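Uncharacterized protein (Bacteroides ovatus CL02T12C04, PDB 6PTM) probably acts as an exo-carrageenase of glycoside hydrolase family 42, cleaving carrageenan chains from their ends. Local coordinates at residues Met364-Phe375 / Arg405-Leu414; Tyr493-Leu501 / Leu547-Gln558. All coordinates share one frame; numbering follows the deposited sequence.

How the interactions relate
Interaction 1 and segment 493-501 of interaction 2 belong to the (beta/alpha)8 barrel expected of a GH42 catalytic domain, and the contacts follow each other along the chain: interaction 1 closes before interaction 2 opens. Interaction 1 sets helix 358-385, which precedes strand 391-394, against the loop 405-410 leading into helix 411-417. In interaction 2, helix 486-498, lying between strands 466-471 and 503-506, meets helices 534-549 and 551-559, which come after strand 503-506. Their centres are 30 Å apart, on opposite sides of the chain's centre, and their nearest atoms are about 11 Å apart. Two separate places are thus joined, with no touch between them, the second beside the antiparallel sheet containing strands 707-715 and 765-772.

Interaction 1 of 2, residues Met364-Phe375 / Arg405-Leu414; sequences MAFNMDRVTEWF and RDSGIDLEAL. With EDO (1,2-ethanediol), chain C.
Helix 358-385 of the barrel layer receives the loop before helix 411-417 at G408, whose O makes a CA-H...O contact with M368 CA (3.3 Å, 170° at H) and lies 3.1 Å from V371 CB. Positive phi favours glycine here, and a CB would clash with V371 CG2. The M368 chain, extended beyond CG, carries SD past D410 CB and brings CE to 3.7 Å from R405 CD. Beside it, M364 SD lies alongside D406 CB. N367 turns its amide to the loop with CG anti to the backbone N (chi1 -164°): ND2 gives a weak hydrogen bond to D406 O (3.0 Å) and a hydrogen bond to W296 O, while OD1 is gripped side-on by R370 NE and NH1. A leucine here would probably leave D406 O without this donor and R370 NE and NH1 without their shared acceptor. As N-cap of helix 411-417, D410 takes A413 N on OD1 (3.1 Å) from above the carboxylate plane; OD2 pairs with K570. One water bridges T372 OG1, G408 O and D410 N, and another links M364 O to R405 O. Further along, L414 CD2 packs obliquely against the F375 ring, 4.0 Å from F375 CD2.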
loop_
_atom_site.group_PDB
_atom_site.type_symbol
_atom_site.label_atom_id
_atom_site.label_comp_id
_atom_site.label_asym_id
_atom_site.label_seq_id
_atom_site.Cartn_x
_atom_site.Cartn_y
_atom_site.Cartn_z
ATOM N N MET A 364 11.045 10.898 -19.758
ATOM C CA MET A 364 10.307 10.347 -18.599
ATOM C C MET A 364 9.783 8.946 -18.955
ATOM O O MET A 364 9.837 8.058 -18.075
ATOM C CB MET A 364 9.152 11.256 -18.165
ATOM C CG MET A 364 9.571 12.628 -17.693
ATOM S SD MET A 364 11.063 12.635 -16.706
ATOM C CE MET A 364 11.252 14.404 -16.459
ATOM N N ALA A 365 9.333 8.749 -20.203
ATOM C CA ALA A 365 8.786 7.473 -20.702
ATOM C C ALA A 365 9.920 6.440 -20.739
ATOM O O ALA A 365 9.727 5.321 -20.235
ATOM C CB ALA A 365 8.164 7.693 -22.064
ATOM N N PHE A 366 11.086 6.849 -21.254
ATOM C CA PHE A 366 12.303 6.015 -21.286
ATOM C C PHE A 366 12.679 5.667 -19.837
ATOM O O PHE A 366 12.995 4.496 -19.568
ATOM C CB PHE A 366 13.455 6.694 -22.032
ATOM C CG PHE A 366 14.793 6.106 -21.642
ATOM C CD1 PHE A 366 15.134 4.823 -22.033
ATOM C CD2 PHE A 366 15.679 6.789 -20.832
ATOM C CE1 PHE A 366 16.329 4.250 -21.632
ATOM C CE2 PHE A 366 16.887 6.223 -20.443
ATOM C CZ PHE A 366 17.213 4.952 -20.853
ATOM N N ASN A 367 12.670 6.653 -18.927
ATOM C CA ASN A 367 13.151 6.411 -17.552
ATOM C C ASN A 367 12.268 5.299 -16.931
ATOM O O ASN A 367 12.800 4.375 -16.272
ATOM C CB ASN A 367 13.159 7.707 -16.730
ATOM C CG ASN A 367 13.982 7.620 -15.453
ATOM O OD1 ASN A 367 15.000 6.938 -15.430
ATOM N ND2 ASN A 367 13.566 8.315 -14.403
ATOM N N MET A 368 10.957 5.364 -17.138
ATOM C CA MET A 368 10.040 4.309 -16.666
ATOM C C MET A 368 10.393 2.953 -17.281
ATOM O O MET A 368 10.545 1.984 -16.503
ATOM C CB MET A 368 8.602 4.652 -17.003
ATOM C CG MET A 368 7.981 5.653 -16.037
ATOM S SD MET A 368 6.296 5.896 -16.638
ATOM C CE MET A 368 5.751 7.209 -15.549
ATOM N N ASP A 369 10.522 2.905 -18.607
ATOM C CA ASP A 369 10.775 1.653 -19.362
ATOM C C ASP A 369 12.117 1.054 -18.935
ATOM O O ASP A 369 12.153 -0.156 -18.780
ATOM C CB ASP A 369 10.613 1.863 -20.872
ATOM C CG ASP A 369 9.166 2.140 -21.273
ATOM O OD1 ASP A 369 8.285 2.059 -20.382
ATOM O OD2 ASP A 369 8.918 2.426 -22.467
ATOM N N ARG A 370 13.170 1.835 -18.713
ATOM C CA ARG A 370 14.473 1.211 -18.380
ATOM C C ARG A 370 14.436 0.740 -16.929
ATOM O O ARG A 370 15.184 -0.182 -16.571
ATOM C CB ARG A 370 15.665 2.143 -18.604
ATOM C CG ARG A 370 15.649 3.404 -17.754
ATOM C CD ARG A 370 16.967 3.640 -17.098
ATOM N NE ARG A 370 16.903 4.833 -16.262
ATOM C CZ ARG A 370 17.930 5.309 -15.560
ATOM N NH1 ARG A 370 17.758 6.398 -14.827
ATOM N NH2 ARG A 370 19.125 4.729 -15.627
ATOM N N VAL A 371 13.639 1.404 -16.096
ATOM C CA VAL A 371 13.521 0.953 -14.687
ATOM C C VAL A 371 12.732 -0.351 -14.671
ATOM O O VAL A 371 13.149 -1.284 -13.986
ATOM C CB VAL A 371 12.906 2.045 -13.787
ATOM C CG1 VAL A 371 12.478 1.471 -12.448
ATOM C CG2 VAL A 371 13.894 3.197 -13.621
ATOM N N THR A 372 11.602 -0.405 -15.398
ATOM C CA THR A 372 10.832 -1.659 -15.550
ATOM C C THR A 372 11.777 -2.789 -16.017
ATOM O O THR A 372 11.732 -3.917 -15.432
ATOM C CB THR A 372 9.644 -1.442 -16.493
ATOM O OG1 THR A 372 8.769 -0.426 -15.990
ATOM C CG2 THR A 372 8.917 -2.733 -16.750
ATOM N N GLU A 373 12.583 -2.535 -17.043
ATOM C CA GLU A 373 13.529 -3.556 -17.601
ATOM C C GLU A 373 14.521 -4.011 -16.508
ATOM O O GLU A 373 14.814 -5.232 -16.391
ATOM C CB GLU A 373 14.210 -3.006 -18.853
ATOM C CG GLU A 373 15.128 -4.017 -19.539
ATOM C CD GLU A 373 16.488 -4.227 -18.898
ATOM O OE1 GLU A 373 17.073 -3.246 -18.380
ATOM O OE2 GLU A 373 16.971 -5.383 -18.928
ATOM N N TRP A 374 14.993 -3.084 -15.683
ATOM C CA TRP A 374 15.953 -3.396 -14.607
ATOM C C TRP A 374 15.318 -4.409 -13.650
ATOM O O TRP A 374 15.957 -5.416 -13.310
ATOM C CB TRP A 374 16.381 -2.089 -13.933
ATOM C CG TRP A 374 16.962 -2.249 -12.561
ATOM C CD1 TRP A 374 16.417 -1.856 -11.369
ATOM C CD2 TRP A 374 18.220 -2.850 -12.253
ATOM N NE1 TRP A 374 17.265 -2.154 -10.341
ATOM C CE2 TRP A 374 18.365 -2.787 -10.849
ATOM C CE3 TRP A 374 19.236 -3.422 -13.029
ATOM C CZ2 TRP A 374 19.507 -3.258 -10.211
ATOM C CZ3 TRP A 374 20.369 -3.872 -12.394
ATOM C CH2 TRP A 374 20.487 -3.810 -11.005
ATOM N N PHE A 375 14.085 -4.151 -13.227
ATOM C CA PHE A 375 13.370 -5.025 -12.273
ATOM C C PHE A 375 13.030 -6.347 -12.957
ATOM O O PHE A 375 13.061 -7.379 -12.231
ATOM C CB PHE A 375 12.167 -4.301 -11.669
ATOM C CG PHE A 375 12.579 -3.310 -10.620
ATOM C CD1 PHE A 375 13.270 -3.727 -9.499
ATOM C CD2 PHE A 375 12.334 -1.960 -10.778
ATOM C CE1 PHE A 375 13.663 -2.815 -8.542
ATOM C CE2 PHE A 375 12.740 -1.050 -9.822
ATOM C CZ PHE A 375 13.431 -1.471 -8.723
ATOM N N ARG A 405 6.038 12.292 -12.296
ATOM C CA ARG A 405 6.281 11.097 -13.152
ATOM C C ARG A 405 7.731 11.064 -13.638
ATOM O O ARG A 405 7.967 10.392 -14.640
ATOM C CB ARG A 405 5.260 11.094 -14.298
ATOM C CG ARG A 405 3.849 10.707 -13.874
ATOM C CD ARG A 405 3.784 9.314 -13.240
ATOM N NE ARG A 405 2.407 8.918 -12.985
ATOM C CZ ARG A 405 1.663 9.338 -11.972
ATOM N NH1 ARG A 405 2.163 10.143 -11.036
ATOM N NH2 ARG A 405 0.406 8.938 -11.904
ATOM N N ASP A 406 8.687 11.682 -12.922
ATOM C CA ASP A 406 10.115 11.652 -13.305
ATOM C C ASP A 406 10.871 10.534 -12.583
ATOM O O ASP A 406 12.069 10.404 -12.829
ATOM C CB ASP A 406 10.769 13.013 -13.075
ATOM C CG ASP A 406 10.786 13.409 -11.611
ATOM O OD1 ASP A 406 9.671 13.503 -11.027
ATOM O OD2 ASP A 406 11.892 13.521 -11.081
ATOM N N SER A 407 10.226 9.757 -11.714
ATOM C CA SER A 407 10.905 8.760 -10.846
ATOM C C SER A 407 11.330 7.514 -11.640
ATOM O O SER A 407 12.100 6.731 -11.085
ATOM C CB SER A 407 10.005 8.322 -9.712
ATOM O OG SER A 407 8.857 7.681 -10.242
ATOM N N GLY A 408 10.751 7.274 -12.815
ATOM C CA GLY A 408 10.959 6.031 -13.589
ATOM C C GLY A 408 10.097 4.892 -13.046
ATOM O O GLY A 408 10.264 3.723 -13.464
ATOM N N ILE A 409 9.191 5.218 -12.125
ATOM C CA ILE A 409 8.271 4.232 -11.519
ATOM C C ILE A 409 6.957 4.239 -12.292
ATOM O O ILE A 409 6.160 5.235 -12.189
ATOM C CB ILE A 409 8.086 4.524 -10.020
ATOM C CG1 ILE A 409 9.427 4.421 -9.295
ATOM C CG2 ILE A 409 7.037 3.609 -9.419
ATOM C CD1 ILE A 409 10.191 3.111 -9.492
ATOM N N ASP A 410 6.728 3.124 -12.976
ATOM C CA ASP A 410 5.506 2.820 -13.755
ATOM C C ASP A 410 4.700 1.835 -12.906
ATOM O O ASP A 410 4.999 0.648 -12.954
ATOM C CB ASP A 410 5.887 2.297 -15.139
ATOM C CG ASP A 410 4.730 1.932 -16.069
ATOM O OD1 ASP A 410 3.573 1.789 -15.585
ATOM O OD2 ASP A 410 4.992 1.769 -17.270
ATOM N N LEU A 411 3.786 2.322 -12.079
ATOM C CA LEU A 411 3.104 1.457 -11.079
ATOM C C LEU A 411 2.377 0.317 -11.809
ATOM O O LEU A 411 2.313 -0.818 -11.286
ATOM C CB LEU A 411 2.125 2.293 -10.233
ATOM C CG LEU A 411 1.425 1.545 -9.100
ATOM C CD1 LEU A 411 2.415 0.809 -8.229
ATOM C CD2 LEU A 411 0.599 2.491 -8.240
ATOM N N GLU A 412 1.765 0.598 -12.954
ATOM C CA GLU A 412 1.029 -0.452 -13.686
ATOM C C GLU A 412 2.016 -1.550 -14.087
ATOM O O GLU A 412 1.751 -2.720 -13.802
ATOM C CB GLU A 412 0.393 0.069 -14.965
ATOM C CG GLU A 412 -0.197 -1.055 -15.778
ATOM C CD GLU A 412 -1.124 -0.598 -16.898
ATOM O OE1 GLU A 412 -0.821 0.478 -17.443
ATOM O OE2 GLU A 412 -2.113 -1.306 -17.242
ATOM N N ALA A 413 3.128 -1.178 -14.718
ATOM C CA ALA A 413 4.055 -2.183 -15.284
ATOM C C ALA A 413 4.679 -2.955 -14.116
ATOM O O ALA A 413 4.746 -4.183 -14.186
ATOM C CB ALA A 413 5.077 -1.542 -16.187
ATOM N N LEU A 414 5.092 -2.276 -13.051
ATOM C CA LEU A 414 5.799 -2.970 -11.948
ATOM C C LEU A 414 4.803 -3.867 -11.219
ATOM O O LEU A 414 5.199 -4.959 -10.814
ATOM C CB LEU A 414 6.487 -1.969 -11.023
ATOM C CG LEU A 414 7.567 -1.138 -11.706
ATOM C CD1 LEU A 414 8.238 -0.205 -10.715
ATOM C CD2 LEU A 414 8.619 -2.013 -12.358
HETATM C C1 EDO C . 6.339 4.820 -20.674
HETATM O O1 EDO C . 5.977 3.477 -20.817
HETATM C C2 EDO C . 5.277 5.694 -21.262
HETATM O O2 EDO C . 5.228 5.680 -22.672
HETATM O O HOH W 1 9.932 8.723 -15.409
HETATM O O HOH W 2 7.513 0.853 -18.084
HETATM O O HOH W 3 8.899 1.368 -13.747
#

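Interaction 2 of 2, residues Tyr493-Leu501 / Leu547-Gln558; sequences YWLATIHGL and LNSVSDYIMSFQ
W494 and L547 form the apolar, close-packed end of a helix-helix contact in which helix 486-498 meets first helix 534-549, which carries L547, and then helix 551-559. L547 CD2 sits over one face of the indole in a CH-pi contact, 3.6 Å from the six-membered ring centroid of W494 and displaced toward the rim. W494 reaches across because its CG stands anti to the backbone N (chi1 -173°); V550 CG2 and I554 CD1 approach the same ring obliquely, and NE1 is hydrogen-bonded to N722 OD1, while V765 and L767 of strand 765-772 also touch the side chain. The other methyl, L547 CD1, meets T497 OG1 tip to tip, and that hydroxyl donates to Y493 O. Next along the helix, where segments 493-498 and 551-558 approach to 9.8 Å between axes at 58°, T497 CG2 crosses I554 CG2 at about a right angle (3.6 Å), and I498 CD1 touches both I554 CD1 and F557 CB. The other end is polar and takes in a water, 2.8 Å from I498 O and 3.0 Å from F557 O. There the helix finishes in a Schellman motif at G500, whose backbone angles would jam a CB against H499 O. Q558, extended beyond CG, lays its amide along this turn: NE2 donates to T497 O at 2.8 Å with an N-H...O angle of 143°, and the same oxygen also accepts from G500 N.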
loop_
_atom_site.group_PDB
_atom_site.type_symbol
_atom_site.label_atom_id
_atom_site.label_comp_id
_atom_site.label_asym_id
_atom_site.label_seq_id
_atom_site.Cartn_x
_atom_site.Cartn_y
_atom_site.Cartn_z
ATOM N N TYR A 493 -6.062 -0.208 9.218
ATOM C CA TYR A 493 -5.671 -1.564 8.782
ATOM C C TYR A 493 -6.910 -2.208 8.167
ATOM O O TYR A 493 -6.810 -2.958 7.208
ATOM C CB TYR A 493 -5.045 -2.380 9.915
ATOM C CG TYR A 493 -3.582 -2.092 10.087
ATOM C CD1 TYR A 493 -3.172 -0.982 10.804
ATOM C CD2 TYR A 493 -2.615 -2.872 9.493
ATOM C CE1 TYR A 493 -1.830 -0.656 10.924
ATOM C CE2 TYR A 493 -1.261 -2.576 9.636
ATOM C CZ TYR A 493 -0.868 -1.448 10.333
ATOM O OH TYR A 493 0.444 -1.119 10.479
ATOM N N TRP A 494 -8.069 -1.914 8.733
ATOM C CA TRP A 494 -9.328 -2.511 8.236
ATOM C C TRP A 494 -9.569 -1.994 6.804
ATOM O O TRP A 494 -9.832 -2.797 5.869
ATOM C CB TRP A 494 -10.480 -2.173 9.193
ATOM C CG TRP A 494 -11.742 -2.880 8.827
ATOM C CD1 TRP A 494 -12.623 -2.529 7.858
ATOM C CD2 TRP A 494 -12.244 -4.093 9.410
ATOM N NE1 TRP A 494 -13.643 -3.431 7.799
ATOM C CE2 TRP A 494 -13.445 -4.398 8.744
ATOM C CE3 TRP A 494 -11.802 -4.930 10.432
ATOM C CZ2 TRP A 494 -14.189 -5.523 9.055
ATOM C CZ3 TRP A 494 -12.535 -6.043 10.746
ATOM C CH2 TRP A 494 -13.709 -6.342 10.057
ATOM N N LEU A 495 -9.520 -0.673 6.637
ATOM C CA LEU A 495 -9.806 -0.041 5.336
ATOM C C LEU A 495 -8.798 -0.539 4.285
ATOM O O LEU A 495 -9.217 -0.975 3.188
ATOM C CB LEU A 495 -9.786 1.481 5.531
ATOM C CG LEU A 495 -10.011 2.323 4.284
ATOM C CD1 LEU A 495 -11.408 2.125 3.730
ATOM C CD2 LEU A 495 -9.700 3.787 4.592
ATOM N N ALA A 496 -7.502 -0.529 4.608
ATOM C CA ALA A 496 -6.454 -0.976 3.678
ATOM C C ALA A 496 -6.739 -2.431 3.257
ATOM O O ALA A 496 -6.597 -2.766 2.040
ATOM C CB ALA A 496 -5.090 -0.836 4.297
ATOM N N THR A 497 -7.200 -3.250 4.199
ATOM C CA THR A 497 -7.489 -4.673 3.926
ATOM C C THR A 497 -8.710 -4.788 3.006
ATOM O O THR A 497 -8.662 -5.595 2.060
ATOM C CB THR A 497 -7.632 -5.488 5.216
ATOM O OG1 THR A 497 -6.428 -5.297 5.959
ATOM C CG2 THR A 497 -7.845 -6.939 4.850
ATOM N N ILE A 498 -9.740 -3.978 3.228
ATOM C CA ILE A 498 -10.906 -3.943 2.304
ATOM C C ILE A 498 -10.419 -3.661 0.865
ATOM O O ILE A 498 -10.983 -4.251 -0.082
ATOM C CB ILE A 498 -11.969 -2.953 2.791
ATOM C CG1 ILE A 498 -12.644 -3.459 4.078
ATOM C CG2 ILE A 498 -12.960 -2.634 1.671
ATOM C CD1 ILE A 498 -13.469 -4.708 3.929
ATOM N N HIS A 499 -9.395 -2.821 0.693
ATOM C CA HIS A 499 -8.892 -2.394 -0.633
ATOM C C HIS A 499 -7.784 -3.331 -1.152
ATOM O O HIS A 499 -7.171 -2.980 -2.181
ATOM C CB HIS A 499 -8.497 -0.933 -0.549
ATOM C CG HIS A 499 -9.663 0.019 -0.458
ATOM N ND1 HIS A 499 -10.092 0.757 -1.556
ATOM C CD2 HIS A 499 -10.490 0.337 0.569
ATOM C CE1 HIS A 499 -11.111 1.517 -1.206
ATOM N NE2 HIS A 499 -11.382 1.278 0.123
ATOM N N GLY A 500 -7.476 -4.431 -0.460
ATOM C CA GLY A 500 -6.609 -5.488 -1.018
ATOM C C GLY A 500 -5.437 -5.898 -0.141
ATOM O O GLY A 500 -4.820 -6.908 -0.447
ATOM N N LEU A 501 -5.107 -5.139 0.890
ATOM C CA LEU A 501 -3.926 -5.472 1.719
ATOM C C LEU A 501 -4.067 -6.865 2.346
ATOM O O LEU A 501 -5.088 -7.149 3.023
ATOM C CB LEU A 501 -3.774 -4.413 2.800
ATOM C CG LEU A 501 -2.585 -4.595 3.737
ATOM C CD1 LEU A 501 -1.269 -4.588 2.947
ATOM C CD2 LEU A 501 -2.623 -3.473 4.761
ATOM N N LEU A 547 -10.332 -9.464 11.424
ATOM C CA LEU A 547 -10.354 -9.711 9.960
ATOM C C LEU A 547 -10.267 -11.229 9.681
ATOM O O LEU A 547 -11.009 -11.734 8.842
ATOM C CB LEU A 547 -9.191 -8.959 9.312
ATOM C CG LEU A 547 -9.257 -7.442 9.286
ATOM C CD1 LEU A 547 -7.873 -6.905 8.990
ATOM C CD2 LEU A 547 -10.246 -6.981 8.241
ATOM N N ASN A 548 -9.376 -11.956 10.349
ATOM C CA ASN A 548 -9.308 -13.434 10.186
ATOM C C ASN A 548 -10.689 -14.056 10.428
ATOM O O ASN A 548 -11.062 -14.969 9.685
ATOM C CB ASN A 548 -8.222 -14.056 11.061
ATOM C CG ASN A 548 -6.832 -13.751 10.547
ATOM O OD1 ASN A 548 -6.674 -13.270 9.418
ATOM N ND2 ASN A 548 -5.831 -13.970 11.392
ATOM N N SER A 549 -11.410 -13.599 11.432
ATOM C CA SER A 549 -12.675 -14.207 11.909
ATOM C C SER A 549 -13.735 -14.044 10.823
ATOM O O SER A 549 -14.715 -14.833 10.819
ATOM C CB SER A 549 -13.122 -13.614 13.234
ATOM O OG SER A 549 -13.765 -12.347 13.102
ATOM N N VAL A 550 -13.566 -13.065 9.932
ATOM C CA VAL A 550 -14.539 -12.851 8.832
ATOM C C VAL A 550 -13.829 -12.859 7.477
ATOM O O VAL A 550 -14.294 -12.171 6.539
ATOM C CB VAL A 550 -15.347 -11.562 9.060
ATOM C CG1 VAL A 550 -16.304 -11.732 10.206
ATOM C CG2 VAL A 550 -14.493 -10.313 9.247
ATOM N N SER A 551 -12.787 -13.669 7.325
ATOM C CA SER A 551 -11.858 -13.514 6.179
ATOM C C SER A 551 -12.586 -13.850 4.876
ATOM O O SER A 551 -12.174 -13.323 3.828
ATOM C CB SER A 551 -10.594 -14.343 6.336
ATOM O OG SER A 551 -10.913 -15.717 6.408
ATOM N N ASP A 552 -13.601 -14.722 4.904
ATOM C CA ASP A 552 -14.381 -14.978 3.655
ATOM C C ASP A 552 -15.116 -13.693 3.241
ATOM O O ASP A 552 -15.091 -13.347 2.033
ATOM C CB ASP A 552 -15.306 -16.193 3.765
ATOM C CG ASP A 552 -14.539 -17.522 3.837
ATOM O OD1 ASP A 552 -13.485 -17.731 3.071
ATOM O OD2 ASP A 552 -14.992 -18.377 4.644
ATOM N N TYR A 553 -15.741 -12.990 4.188
ATOM C CA TYR A 553 -16.408 -11.701 3.896
ATOM C C TYR A 553 -15.367 -10.726 3.299
ATOM O O TYR A 553 -15.638 -10.072 2.281
ATOM C CB TYR A 553 -17.066 -11.132 5.153
ATOM C CG TYR A 553 -18.272 -11.885 5.663
ATOM C CD1 TYR A 553 -18.939 -12.834 4.894
ATOM C CD2 TYR A 553 -18.758 -11.625 6.942
ATOM C CE1 TYR A 553 -20.067 -13.475 5.380
ATOM C CE2 TYR A 553 -19.875 -12.264 7.439
ATOM C CZ TYR A 553 -20.536 -13.185 6.650
ATOM O OH TYR A 553 -21.649 -13.810 7.136
ATOM N N ILE A 554 -14.187 -10.655 3.924
ATOM C CA ILE A 554 -13.113 -9.703 3.561
ATOM C C ILE A 554 -12.674 -10.031 2.142
ATOM O O ILE A 554 -12.626 -9.093 1.279
ATOM C CB ILE A 554 -11.969 -9.717 4.592
ATOM C CG1 ILE A 554 -12.427 -9.290 5.986
ATOM C CG2 ILE A 554 -10.820 -8.850 4.108
ATOM C CD1 ILE A 554 -13.122 -7.939 6.048
ATOM N N MET A 555 -12.460 -11.310 1.825
ATOM C CA MET A 555 -12.022 -11.610 0.442
ATOM C C MET A 555 -13.159 -11.243 -0.519
ATOM O O MET A 555 -12.838 -10.743 -1.569
ATOM C CB MET A 555 -11.597 -13.065 0.237
ATOM C CG MET A 555 -10.442 -13.494 1.079
ATOM S SD MET A 555 -8.962 -12.435 0.886
ATOM C CE MET A 555 -8.831 -12.413 -0.900
ATOM N N SER A 556 -14.443 -11.439 -0.163
ATOM C CA SER A 556 -15.572 -11.040 -1.039
ATOM C C SER A 556 -15.544 -9.519 -1.264
ATOM O O SER A 556 -15.720 -9.058 -2.447
ATOM C CB SER A 556 -16.890 -11.500 -0.509
ATOM O OG SER A 556 -16.960 -12.917 -0.538
ATOM N N PHE A 557 -15.313 -8.737 -0.211
ATOM C CA PHE A 557 -15.180 -7.261 -0.374
ATOM C C PHE A 557 -13.980 -6.928 -1.271
ATOM O O PHE A 557 -14.155 -6.056 -2.126
ATOM C CB PHE A 557 -15.061 -6.529 0.963
ATOM C CG PHE A 557 -16.337 -6.484 1.756
ATOM C CD1 PHE A 557 -17.448 -5.809 1.264
ATOM C CD2 PHE A 557 -16.429 -7.088 2.997
ATOM C CE1 PHE A 557 -18.629 -5.754 1.996
ATOM C CE2 PHE A 557 -17.591 -6.990 3.740
ATOM C CZ PHE A 557 -18.696 -6.354 3.232
ATOM N N GLN A 558 -12.821 -7.577 -1.114
ATOM C CA GLN A 558 -11.601 -7.254 -1.923
ATOM C C GLN A 558 -11.892 -7.583 -3.393
ATOM O O GLN A 558 -11.430 -6.865 -4.301
ATOM C CB GLN A 558 -10.365 -8.061 -1.500
ATOM C CG GLN A 558 -9.731 -7.673 -0.159
ATOM C CD GLN A 558 -8.429 -8.409 0.054
ATOM O OE1 GLN A 558 -8.005 -9.216 -0.812
ATOM N NE2 GLN A 558 -7.761 -8.105 1.167
HETATM O O HOH W 4 -12.316 -3.708 -2.518
#